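Local coordinates for protein AdeR (Acinetobacter baumannii, PDB 5X5L) that binds an intercistronic DNA region through its C-terminal winged-helix domain, probably as the phosphorelay response regulator of a two-component system controlling transcription, at residues 15-20 with 26-31; 32-37 with 77-82; 38-43 with 55-60. All coordinates share one frame; numbering follows the deposited sequence.

Contact 1: 15-20 with 26-31; sequences HSVYIH and ILLNLT. With nucleotides of chain J.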
loop_
_atom_site.group_PDB
_atom_site.type_symbol
_atom_site.label_atom_id
_atom_site.label_comp_id
_atom_site.label_asym_id
_atom_site.label_seq_id
_atom_site.Cartn_x
_atom_site.Cartn_y
_atom_site.Cartn_z
ATOM N N HIS C 15 6.000 5.695 4.472
ATOM C CA HIS C 15 6.473 7.078 4.246
ATOM C C HIS C 15 6.023 8.064 5.338
ATOM O O HIS C 15 5.871 9.269 5.090
ATOM C CB HIS C 15 6.073 7.559 2.838
ATOM C CG HIS C 15 7.214 7.657 1.871
ATOM N ND1 HIS C 15 7.600 8.871 1.335
ATOM C CD2 HIS C 15 8.035 6.719 1.342
ATOM C CE1 HIS C 15 8.616 8.677 0.515
ATOM N NE2 HIS C 15 8.903 7.384 0.505
ATOM N N SER C 16 5.853 7.549 6.555
ATOM C CA SER C 16 5.386 8.332 7.690
ATOM C C SER C 16 6.553 8.684 8.613
ATOM O O SER C 16 7.433 7.851 8.830
ATOM C CB SER C 16 4.350 7.529 8.475
ATOM O OG SER C 16 3.509 6.809 7.594
ATOM N N VAL C 17 6.543 9.912 9.159
ATOM C CA VAL C 17 7.476 10.295 10.223
ATOM C C VAL C 17 6.654 10.661 11.466
ATOM O O VAL C 17 5.759 11.506 11.393
ATOM C CB VAL C 17 8.375 11.471 9.808
ATOM C CG1 VAL C 17 9.089 11.145 8.502
ATOM C CG2 VAL C 17 7.544 12.699 9.637
ATOM N N TYR C 18 6.965 10.010 12.589
ATOM C CA TYR C 18 6.253 10.214 13.856
ATOM C C TYR C 18 7.123 10.920 14.906
ATOM O O TYR C 18 8.335 10.698 14.963
ATOM C CB TYR C 18 5.819 8.863 14.409
ATOM C CG TYR C 18 4.705 8.205 13.635
ATOM C CD1 TYR C 18 3.383 8.550 13.877
ATOM C CD2 TYR C 18 4.965 7.209 12.685
ATOM C CE1 TYR C 18 2.338 7.936 13.194
ATOM C CE2 TYR C 18 3.935 6.579 12.006
ATOM C CZ TYR C 18 2.623 6.963 12.244
ATOM O OH TYR C 18 1.576 6.363 11.587
ATOM N N ILE C 19 6.498 11.765 15.724
ATOM C CA ILE C 19 7.105 12.278 16.960
ATOM C C ILE C 19 6.456 11.579 18.154
ATOM O O ILE C 19 5.220 11.443 18.205
ATOM C CB ILE C 19 6.915 13.811 17.108
ATOM C CG1 ILE C 19 7.554 14.565 15.935
ATOM C CG2 ILE C 19 7.430 14.301 18.453
ATOM C CD1 ILE C 19 8.958 14.103 15.539
ATOM N N HIS C 20 7.288 11.158 19.114
ATOM C CA HIS C 20 6.801 10.477 20.321
ATOM C C HIS C 20 6.464 11.495 21.419
ATOM O O HIS C 20 7.018 12.593 21.458
ATOM C CB HIS C 20 7.819 9.450 20.825
ATOM C CG HIS C 20 8.034 8.290 19.899
ATOM N ND1 HIS C 20 7.703 7.000 20.248
ATOM C CD2 HIS C 20 8.546 8.221 18.645
ATOM C CE1 HIS C 20 8.005 6.184 19.250
ATOM N NE2 HIS C 20 8.519 6.900 18.265
ATOM N N ILE C 26 2.720 11.385 17.293
ATOM C CA ILE C 26 2.114 12.366 16.401
ATOM C C ILE C 26 2.722 12.306 14.994
ATOM O O ILE C 26 3.936 12.432 14.845
ATOM C CB ILE C 26 2.286 13.796 16.945
ATOM C CG1 ILE C 26 1.623 13.965 18.313
ATOM C CG2 ILE C 26 1.761 14.837 15.933
ATOM C CD1 ILE C 26 1.800 15.367 18.910
ATOM N N LEU C 27 1.873 12.106 13.976
ATOM C CA LEU C 27 2.310 12.030 12.593
ATOM C C LEU C 27 2.538 13.427 12.032
ATOM O O LEU C 27 1.722 14.321 12.246
ATOM C CB LEU C 27 1.262 11.300 11.734
ATOM C CG LEU C 27 1.491 11.190 10.217
ATOM C CD1 LEU C 27 2.731 10.385 9.937
ATOM C CD2 LEU C 27 0.285 10.545 9.570
ATOM N N LEU C 28 3.640 13.601 11.306
ATOM C CA LEU C 28 3.946 14.874 10.655
ATOM C C LEU C 28 3.506 14.852 9.207
ATOM O O LEU C 28 3.614 13.827 8.532
ATOM C CB LEU C 28 5.440 15.178 10.707
ATOM C CG LEU C 28 6.051 15.799 11.938
ATOM C CD1 LEU C 28 5.499 15.197 13.199
ATOM C CD2 LEU C 28 7.560 15.685 11.897
ATOM N N ASN C 29 3.051 16.009 8.737
ATOM C CA ASN C 29 2.689 16.217 7.340
ATOM C C ASN C 29 3.904 16.824 6.644
ATOM O O ASN C 29 4.033 18.045 6.546
ATOM C CB ASN C 29 1.452 17.127 7.236
ATOM C CG ASN C 29 0.818 17.114 5.852
ATOM O OD1 ASN C 29 1.533 17.188 4.828
ATOM N ND2 ASN C 29 -0.554 17.061 5.812
ATOM N N LEU C 30 4.783 15.951 6.153
ATOM C CA LEU C 30 5.954 16.363 5.412
ATOM C C LEU C 30 5.726 16.307 3.908
ATOM O O LEU C 30 5.012 15.469 3.429
ATOM C CB LEU C 30 7.141 15.469 5.787
ATOM C CG LEU C 30 7.834 15.936 7.089
ATOM C CD1 LEU C 30 6.970 15.831 8.285
ATOM C CD2 LEU C 30 9.166 15.225 7.297
ATOM N N THR C 31 6.448 17.174 3.225
ATOM C CA THR C 31 6.532 17.162 1.782
ATOM C C THR C 31 7.537 16.053 1.418
ATOM O O THR C 31 8.237 15.546 2.294
ATOM C CB THR C 31 7.040 18.522 1.240
ATOM O OG1 THR C 31 8.441 18.622 1.454
ATOM C CG2 THR C 31 6.297 19.730 1.820
ATOM P P DT J 15 8.604 19.630 -2.127
ATOM O OP1 DT J 15 8.959 18.212 -1.887
ATOM O OP2 DT J 15 8.473 20.555 -0.975
ATOM O "O5'" DT J 15 9.648 20.215 -3.175
ATOM C "C5'" DT J 15 9.535 19.919 -4.577
ATOM C "C4'" DT J 15 9.830 21.170 -5.367
ATOM O "O4'" DT J 15 8.768 22.132 -5.191
ATOM C "C3'" DT J 15 11.113 21.872 -4.922
ATOM O "O3'" DT J 15 12.045 21.912 -5.999
ATOM C "C2'" DT J 15 10.664 23.264 -4.514
ATOM C "C1'" DT J 15 9.340 23.422 -5.228
ATOM N N1 DT J 15 8.374 24.366 -4.617
ATOM C C2 DT J 15 7.935 25.446 -5.354
ATOM O O2 DT J 15 8.331 25.690 -6.481
ATOM N N3 DT J 15 7.012 26.239 -4.715
ATOM C C4 DT J 15 6.499 26.063 -3.443
ATOM O O4 DT J 15 5.674 26.859 -3.002
ATOM C C5 DT J 15 6.996 24.906 -2.731
ATOM C C7 DT J 15 6.504 24.639 -1.343
ATOM C C6 DT J 15 7.895 24.126 -3.346
#
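Leu27 lies across the Tyr18 ring, its CD1 methyl over one face, 4.2 Å from the ring centroid and 16° off the normal. This CH-pi contact is displaced toward the rim of the ring, and Leu27 CB touches Tyr18 CE1 as well. CG of Leu27 is anti to the backbone N (chi1 176°), and from there CD1 also reaches Ser16 CB, at 3.6 Å. The two residues form a non-hydrogen-bonded antiparallel pair, and Pro102 of the second subunit packs on both.

The other face of the hairpin carries Ile19 and Ile26, and Val17 and Leu28 pack beside them. Val17 meets Leu28 and Leu30 at about right angles: its CG2 methyl, placed between the backbone N and the carbonyl carbon, packs against both leucine side chains, with Leu30 CD2 3.8 Å away. Leu28 sends CD1 on to Ile19 CG1, at 3.5 Å, so its two branches are divided between Val17 and Ile19. Val17, Ile19, Leu28 and Leu30 continue into the domain interior, where Leu80 of helix 66-81 packs on Ile19 and Leu28, and Ile38 of helix 32-41 on Val17 and Leu30.

Backbone bonds fix the register. Ile19 and Ile26 are a hydrogen-bonded pair, with Ile19 N to Ile26 O at 2.8 Å and Ile26 N to Ile19 O at 2.7 Å. Leu28 N then donates to Val17 O at 3.0 Å. Farther along, Thr31, the N-cap of helix 32-41, gives its OG1 proton to OP2 of DT15 of chain J (3.1 Å). An antiparallel hairpin closing a four-stranded N-terminal sheet and followed, after a short connection, by the first helix is typical of the OmpR/PhoB-type winged-helix domain.

Contact 2: 32-37 with 77-82; sequences LTEYKI and RKKLEE. With nucleotides of chain J; nucleotides of chain I.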
loop_
_atom_site.group_PDB
_atom_site.type_symbol
_atom_site.label_atom_id
_atom_site.label_comp_id
_atom_site.label_asym_id
_atom_site.label_seq_id
_atom_site.Cartn_x
_atom_site.Cartn_y
_atom_site.Cartn_z
ATOM N N LEU C 32 7.609 15.680 0.141
ATOM C CA LEU C 32 8.568 14.669 -0.315
ATOM C C LEU C 32 10.011 15.097 -0.065
ATOM O O LEU C 32 10.795 14.313 0.465
ATOM C CB LEU C 32 8.378 14.344 -1.798
ATOM C CG LEU C 32 9.254 13.214 -2.359
ATOM C CD1 LEU C 32 8.933 11.884 -1.695
ATOM C CD2 LEU C 32 9.058 13.083 -3.859
ATOM N N THR C 33 10.360 16.325 -0.453
ATOM C CA THR C 33 11.686 16.879 -0.162
ATOM C C THR C 33 11.996 16.821 1.331
ATOM O O THR C 33 13.041 16.327 1.732
ATOM C CB THR C 33 11.817 18.336 -0.649
ATOM O OG1 THR C 33 11.545 18.359 -2.049
ATOM C CG2 THR C 33 13.223 18.863 -0.390
ATOM N N GLU C 34 11.061 17.320 2.137
ATOM C CA GLU C 34 11.175 17.315 3.604
ATOM C C GLU C 34 11.357 15.900 4.177
ATOM O O GLU C 34 12.154 15.698 5.089
ATOM C CB GLU C 34 9.965 18.004 4.238
ATOM C CG GLU C 34 9.929 19.517 4.027
ATOM C CD GLU C 34 8.566 20.168 4.297
ATOM O OE1 GLU C 34 7.627 19.489 4.770
ATOM O OE2 GLU C 34 8.433 21.383 4.029
ATOM N N TYR C 35 10.624 14.928 3.642
ATOM C CA TYR C 35 10.778 13.525 4.050
ATOM C C TYR C 35 12.189 13.012 3.750
ATOM O O TYR C 35 12.793 12.333 4.572
ATOM C CB TYR C 35 9.750 12.624 3.341
ATOM C CG TYR C 35 9.919 11.161 3.669
ATOM C CD1 TYR C 35 9.286 10.613 4.785
ATOM C CD2 TYR C 35 10.708 10.329 2.883
ATOM C CE1 TYR C 35 9.425 9.263 5.104
ATOM C CE2 TYR C 35 10.857 8.985 3.199
ATOM C CZ TYR C 35 10.210 8.458 4.309
ATOM O OH TYR C 35 10.358 7.120 4.616
ATOM N N LYS C 36 12.690 13.320 2.561
ATOM C CA LYS C 36 14.028 12.883 2.146
ATOM C C LYS C 36 15.119 13.465 3.048
ATOM O O LYS C 36 16.033 12.755 3.438
ATOM C CB LYS C 36 14.309 13.250 0.683
ATOM C CG LYS C 36 13.538 12.416 -0.323
ATOM C CD LYS C 36 14.059 12.590 -1.743
ATOM C CE LYS C 36 13.006 11.975 -2.674
ATOM N NZ LYS C 36 13.407 11.920 -4.103
ATOM N N ILE C 37 14.997 14.741 3.388
ATOM C CA ILE C 37 15.947 15.418 4.274
ATOM C C ILE C 37 16.034 14.697 5.619
ATOM O O ILE C 37 17.116 14.241 6.003
ATOM C CB ILE C 37 15.593 16.919 4.452
ATOM C CG1 ILE C 37 15.897 17.671 3.147
ATOM C CG2 ILE C 37 16.376 17.546 5.599
ATOM C CD1 ILE C 37 15.423 19.107 3.123
ATOM N N ARG C 77 12.005 22.341 9.840
ATOM C CA ARG C 77 12.267 22.730 11.235
ATOM C C ARG C 77 11.006 23.245 11.898
ATOM O O ARG C 77 10.688 22.827 13.011
ATOM C CB ARG C 77 13.380 23.789 11.336
ATOM C CG ARG C 77 13.690 24.285 12.739
ATOM C CD ARG C 77 14.740 25.392 12.779
ATOM N NE ARG C 77 16.014 25.015 12.159
ATOM C CZ ARG C 77 16.532 25.527 11.036
ATOM N NH1 ARG C 77 15.917 26.484 10.339
ATOM N NH2 ARG C 77 17.714 25.078 10.605
ATOM N N LYS C 78 10.282 24.136 11.212
ATOM C CA LYS C 78 9.038 24.677 11.750
ATOM C C LYS C 78 8.061 23.555 12.104
ATOM O O LYS C 78 7.482 23.559 13.191
ATOM C CB LYS C 78 8.403 25.676 10.774
ATOM C CG LYS C 78 7.107 26.323 11.246
ATOM C CD LYS C 78 7.285 27.139 12.531
ATOM C CE LYS C 78 6.068 27.069 13.445
ATOM N NZ LYS C 78 4.921 27.881 12.932
ATOM N N LYS C 79 7.917 22.582 11.209
ATOM C CA LYS C 79 7.043 21.433 11.462
ATOM C C LYS C 79 7.493 20.607 12.674
ATOM O O LYS C 79 6.653 20.114 13.430
ATOM C CB LYS C 79 6.907 20.562 10.206
ATOM C CG LYS C 79 6.077 21.247 9.127
ATOM C CD LYS C 79 6.080 20.481 7.820
ATOM C CE LYS C 79 5.322 21.227 6.735
ATOM N NZ LYS C 79 5.341 20.523 5.428
ATOM N N LEU C 80 8.803 20.473 12.875
ATOM C CA LEU C 80 9.325 19.842 14.088
ATOM C C LEU C 80 9.031 20.662 15.345
ATOM O O LEU C 80 8.660 20.080 16.370
ATOM C CB LEU C 80 10.830 19.568 13.971
ATOM C CG LEU C 80 11.238 18.485 12.974
ATOM C CD1 LEU C 80 12.714 18.513 12.670
ATOM C CD2 LEU C 80 10.899 17.132 13.532
ATOM N N GLU C 81 9.172 21.989 15.273
ATOM C CA GLU C 81 8.951 22.847 16.455
ATOM C C GLU C 81 7.493 22.862 16.911
ATOM O O GLU C 81 7.240 22.907 18.119
ATOM C CB GLU C 81 9.437 24.295 16.243
ATOM C CG GLU C 81 10.913 24.495 15.935
ATOM C CD GLU C 81 11.244 25.909 15.457
ATOM O OE1 GLU C 81 10.338 26.761 15.281
ATOM O OE2 GLU C 81 12.443 26.191 15.287
ATOM N N GLU C 82 6.539 22.802 15.967
ATOM C CA GLU C 82 5.110 22.718 16.333
ATOM C C GLU C 82 4.702 21.400 17.020
ATOM O O GLU C 82 3.601 21.322 17.566
ATOM C CB GLU C 82 4.158 23.062 15.164
ATOM C CG GLU C 82 4.354 22.306 13.869
ATOM C CD GLU C 82 3.189 22.514 12.872
ATOM O OE1 GLU C 82 2.279 23.365 13.084
ATOM O OE2 GLU C 82 3.189 21.810 11.847
ATOM P P DT J 15 8.604 19.630 -2.127
ATOM O OP1 DT J 15 8.959 18.212 -1.887
ATOM O OP2 DT J 15 8.473 20.555 -0.975
ATOM O "O5'" DT J 15 9.648 20.215 -3.175
ATOM C "C5'" DT J 15 9.535 19.919 -4.577
ATOM C "C4'" DT J 15 9.830 21.170 -5.367
ATOM O "O4'" DT J 15 8.768 22.132 -5.191
ATOM C "C3'" DT J 15 11.113 21.872 -4.922
ATOM O "O3'" DT J 15 12.045 21.912 -5.999
ATOM C "C2'" DT J 15 10.664 23.264 -4.514
ATOM C "C1'" DT J 15 9.340 23.422 -5.228
ATOM N N1 DT J 15 8.374 24.366 -4.617
ATOM C C2 DT J 15 7.935 25.446 -5.354
ATOM O O2 DT J 15 8.331 25.690 -6.481
ATOM N N3 DT J 15 7.012 26.239 -4.715
ATOM C C4 DT J 15 6.499 26.063 -3.443
ATOM O O4 DT J 15 5.674 26.859 -3.002
ATOM C C5 DT J 15 6.996 24.906 -2.731
ATOM C C7 DT J 15 6.504 24.639 -1.343
ATOM C C6 DT J 15 7.895 24.126 -3.346
ATOM P P DT I 6 19.593 28.411 9.244
ATOM O OP1 DT I 6 19.333 27.451 10.343
ATOM O OP2 DT I 6 19.622 27.928 7.849
ATOM O "O5'" DT I 6 18.519 29.575 9.370
ATOM C "C5'" DT I 6 18.270 30.199 10.636
ATOM C "C4'" DT I 6 17.004 31.016 10.573
ATOM O "O4'" DT I 6 17.157 32.088 9.614
ATOM C "C3'" DT I 6 15.766 30.235 10.150
ATOM O "O3'" DT I 6 14.741 30.500 11.112
ATOM C "C2'" DT I 6 15.475 30.741 8.747
ATOM C "C1'" DT I 6 16.035 32.146 8.752
ATOM N N1 DT I 6 16.502 32.714 7.457
ATOM C C2 DT I 6 15.988 33.925 7.032
ATOM O O2 DT I 6 15.107 34.526 7.626
ATOM N N3 DT I 6 16.531 34.399 5.865
ATOM C C4 DT I 6 17.524 33.814 5.107
ATOM O O4 DT I 6 17.909 34.363 4.079
ATOM C C5 DT I 6 18.030 32.558 5.615
ATOM C C7 DT I 6 19.100 31.847 4.847
ATOM C C6 DT I 6 17.508 32.082 6.756
#
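Glu34 and Lys79 join the first helix of the OmpR/PhoB-type winged-helix domain, 32-41, to the C-terminal end of its long helix 66-81, the recognition helix of this fold. The backbones stay well apart, with the nearest CA pair, Glu34 and Arg77, at 9.4 Å, so a single pair of charged side chains spans the gap.

Along 77-82, Arg77 comes first and turns to the DNA. Its chain bends at chi3 (-57°), bringing NH2 to 2.9 Å from OP1 of DT6 of chain I, which lies obliquely to the guanidinium plane. NH2 is hydrogen-bonded to Leu89 O, and NH1 forms a salt bridge to a further phosphate, so the group is tied both to the protein and to the backbone of the DNA.

Two residues on, Lys79 points back to helix 32-41. With its chain extended beyond CG, it meets Glu34 at about a right angle and carries its ammonium to the carboxylate. Lys79 NZ has a second acceptor in Asn29 O, so the ammonium is held between the loop before helix 32-41 and the helix itself. The next residue, Leu80, sets the helix against Ile8 of strand 8-11.

Helix 32-41 has its own grip on DNA at its N-terminal end. Thr33 N donates to OP1 of DT15 of chain J at 2.8 Å, and the helix end should add a favourable electrostatic pull on this phosphate. In the salt bridge itself, Lys79 NZ lies 2.6 Å from Glu34 OE1, on the syn lone pair of that oxygen.

Contact 3: 38-43 with 55-60; sequences ISFMID and MNHCMN. With nucleotides of chain J.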
loop_
_atom_site.group_PDB
_atom_site.type_symbol
_atom_site.label_atom_id
_atom_site.label_comp_id
_atom_site.label_asym_id
_atom_site.label_seq_id
_atom_site.Cartn_x
_atom_site.Cartn_y
_atom_site.Cartn_z
ATOM N N ILE C 38 14.905 14.579 6.314
ATOM C CA ILE C 38 14.876 13.940 7.637
ATOM C C ILE C 38 15.302 12.467 7.606
ATOM O O ILE C 38 15.969 11.995 8.534
ATOM C CB ILE C 38 13.498 14.113 8.338
ATOM C CG1 ILE C 38 13.544 13.681 9.811
ATOM C CG2 ILE C 38 12.401 13.336 7.632
ATOM C CD1 ILE C 38 14.484 14.512 10.661
ATOM N N SER C 39 14.923 11.751 6.548
ATOM C CA SER C 39 15.291 10.341 6.388
ATOM C C SER C 39 16.769 10.164 6.024
ATOM O O SER C 39 17.374 9.147 6.363
ATOM C CB SER C 39 14.407 9.686 5.325
ATOM O OG SER C 39 14.559 8.280 5.332
ATOM N N PHE C 40 17.338 11.145 5.323
ATOM C CA PHE C 40 18.758 11.145 4.947
ATOM C C PHE C 40 19.641 11.436 6.151
ATOM O O PHE C 40 20.615 10.723 6.399
ATOM C CB PHE C 40 18.997 12.179 3.831
ATOM C CG PHE C 40 20.418 12.249 3.315
ATOM C CD1 PHE C 40 21.173 11.097 3.088
ATOM C CD2 PHE C 40 20.986 13.490 3.006
ATOM C CE1 PHE C 40 22.470 11.192 2.633
ATOM C CE2 PHE C 40 22.279 13.573 2.519
ATOM C CZ PHE C 40 23.020 12.414 2.326
ATOM N N MET C 41 19.287 12.482 6.898
ATOM C CA MET C 41 20.105 12.953 8.028
ATOM C C MET C 41 20.029 12.076 9.277
ATOM O O MET C 41 20.982 12.043 10.051
ATOM C CB MET C 41 19.748 14.398 8.380
ATOM C CG MET C 41 20.082 15.373 7.248
ATOM S SD MET C 41 20.215 17.096 7.754
ATOM C CE MET C 41 18.500 17.335 8.117
ATOM N N ILE C 42 18.920 11.359 9.472
ATOM C CA ILE C 42 18.774 10.462 10.628
ATOM C C ILE C 42 19.714 9.240 10.590
ATOM O O ILE C 42 19.949 8.613 11.621
ATOM C CB ILE C 42 17.295 10.025 10.815
ATOM C CG1 ILE C 42 17.016 9.523 12.233
ATOM C CG2 ILE C 42 16.906 8.966 9.813
ATOM C CD1 ILE C 42 15.542 9.567 12.602
ATOM N N ASP C 43 20.238 8.908 9.413
ATOM C CA ASP C 43 21.246 7.841 9.266
ATOM C C ASP C 43 22.516 8.169 10.034
ATOM O O ASP C 43 23.055 7.309 10.730
ATOM C CB ASP C 43 21.617 7.628 7.793
ATOM C CG ASP C 43 20.450 7.127 6.956
ATOM O OD1 ASP C 43 19.703 6.221 7.413
ATOM O OD2 ASP C 43 20.292 7.638 5.826
ATOM N N MET C 55 21.185 18.788 -1.354
ATOM C CA MET C 55 20.609 19.087 -2.662
ATOM C C MET C 55 20.578 17.854 -3.570
ATOM O O MET C 55 19.535 17.505 -4.117
ATOM C CB MET C 55 21.393 20.215 -3.358
ATOM C CG MET C 55 20.585 20.926 -4.427
ATOM S SD MET C 55 21.289 22.445 -5.002
ATOM C CE MET C 55 22.693 21.803 -5.867
ATOM N N ASN C 56 21.725 17.196 -3.707
ATOM C CA ASN C 56 21.851 16.008 -4.557
ATOM C C ASN C 56 21.011 14.826 -4.084
ATOM O O ASN C 56 20.545 14.036 -4.897
ATOM C CB ASN C 56 23.321 15.566 -4.658
ATOM C CG ASN C 56 24.175 16.525 -5.457
ATOM O OD1 ASN C 56 23.769 17.644 -5.768
ATOM N ND2 ASN C 56 25.373 16.081 -5.805
ATOM N N HIS C 57 20.834 14.709 -2.771
ATOM C CA HIS C 57 20.152 13.561 -2.158
ATOM C C HIS C 57 18.662 13.783 -1.913
ATOM O O HIS C 57 17.890 12.826 -1.958
ATOM C CB HIS C 57 20.844 13.218 -0.843
ATOM C CG HIS C 57 22.113 12.437 -1.018
ATOM N ND1 HIS C 57 22.114 11.071 -1.017
ATOM C CD2 HIS C 57 23.407 12.816 -1.211
ATOM C CE1 HIS C 57 23.352 10.628 -1.181
ATOM N NE2 HIS C 57 24.150 11.671 -1.309
ATOM N N CYS C 58 18.250 15.026 -1.664
ATOM C CA CYS C 58 16.882 15.303 -1.204
ATOM C C CYS C 58 16.012 16.210 -2.087
ATOM O O CYS C 58 14.832 16.358 -1.775
ATOM C CB CYS C 58 16.935 15.887 0.209
ATOM S SG CYS C 58 17.990 14.967 1.328
ATOM N N MET C 59 16.555 16.767 -3.171
ATOM C CA MET C 59 15.800 17.712 -4.006
ATOM C C MET C 59 15.538 17.310 -5.450
ATOM O O MET C 59 14.404 17.383 -5.906
ATOM C CB MET C 59 16.448 19.081 -3.939
ATOM C CG MET C 59 16.308 19.734 -2.548
ATOM S SD MET C 59 17.280 21.269 -2.344
ATOM C CE MET C 59 17.079 22.100 -3.924
ATOM N N ASN C 60 16.569 16.824 -6.130
ATOM C CA ASN C 60 16.497 16.379 -7.546
ATOM C C ASN C 60 15.802 17.273 -8.612
ATOM O O ASN C 60 15.445 18.421 -8.342
ATOM C CB ASN C 60 15.943 14.931 -7.674
ATOM C CG ASN C 60 16.657 13.953 -6.754
ATOM O OD1 ASN C 60 16.877 14.243 -5.571
ATOM N ND2 ASN C 60 17.003 12.772 -7.283
ATOM P P DC J 16 13.572 22.177 -5.704
ATOM O OP1 DC J 16 14.375 21.409 -6.690
ATOM O OP2 DC J 16 13.796 21.986 -4.253
ATOM O "O5'" DC J 16 13.725 23.722 -6.025
ATOM C "C5'" DC J 16 13.486 24.217 -7.348
ATOM C "C4'" DC J 16 13.166 25.688 -7.269
ATOM O "O4'" DC J 16 12.048 25.877 -6.384
ATOM C "C3'" DC J 16 14.297 26.529 -6.685
ATOM O "O3'" DC J 16 15.031 27.144 -7.745
ATOM C "C2'" DC J 16 13.598 27.502 -5.741
ATOM C "C1'" DC J 16 12.118 27.189 -5.867
ATOM N N1 DC J 16 11.335 27.219 -4.617
ATOM C C2 DC J 16 10.309 28.158 -4.486
ATOM O O2 DC J 16 10.126 28.976 -5.399
ATOM N N3 DC J 16 9.559 28.166 -3.360
ATOM C C4 DC J 16 9.800 27.279 -2.391
ATOM N N4 DC J 16 9.042 27.328 -1.295
ATOM C C5 DC J 16 10.835 26.306 -2.502
ATOM C C6 DC J 16 11.566 26.308 -3.624
#
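Phe40 and His57 lie face against face in an offset stack, their planes 13° apart and their centroids separated by 4.2 Å. The overlap is uneven. CZ of Phe40 sits over the centre of the imidazole, whereas His57 CG lies toward the rim of the phenyl ring, 3.5 Å from that same CZ. His57 CB covers more of the phenyl ring, a CH-pi contact 3.9 Å from the centroid, so the histidine lies over Phe40 with its methylene as well as its ring.

In Phe40, CG is anti to the backbone N (chi1 -178°), which carries the ring out from helix 32-41 toward helix 51-58. His57 instead has CG anti to the carbonyl carbon (chi1 -79°); this sets CG beside the backbone N and brings both CB and the imidazole over the Phe40 face. The two side chains cross at about a right angle while their rings remain nearly parallel.

Helices 32-41 and 51-58 are the first and second of the three-helix bundle in the winged-helix domain, and the pair bridges them, with the ring of Phe49 also meeting Phe40. At the far end of the imidazole, NE2 is hydrogen-bonded to Ser62 O of the third subunit, so the stacked ring also takes part in a subunit interface.

Cys58 adds a sulfur-aromatic contact. Its SG approaches Phe40 obliquely, 4.8 Å from the ring centroid, and is nearest to CD2, at 3.7 Å. One residue later, Met59, packed on helix 66-81, also has its CE methyl close to the phosphate of DC16 of chain J.

In the fold
Helix 32-41 ties the three contacts together: contact 1 leads into it, contact 2 uses its first half and contact 3 its second. Contacts 1 and 2 have centres about 9 Å apart and meet where Val17 CG1 packs on Tyr35 CD1, 3.8 Å away. Contact 3 is nested in the loop closed by contact 2, about 11 Å off centre to centre, and Ile37 CG1 lies 3.6 Å from Cys58 CB between them. Contacts 1 and 3, about 16 Å apart, touch through Leu30 and Ile38. All three border DNA: residues of contacts 1 and 2 share the DT15 phosphate of chain J, and contact 3 adjoins the next nucleotide, DC16.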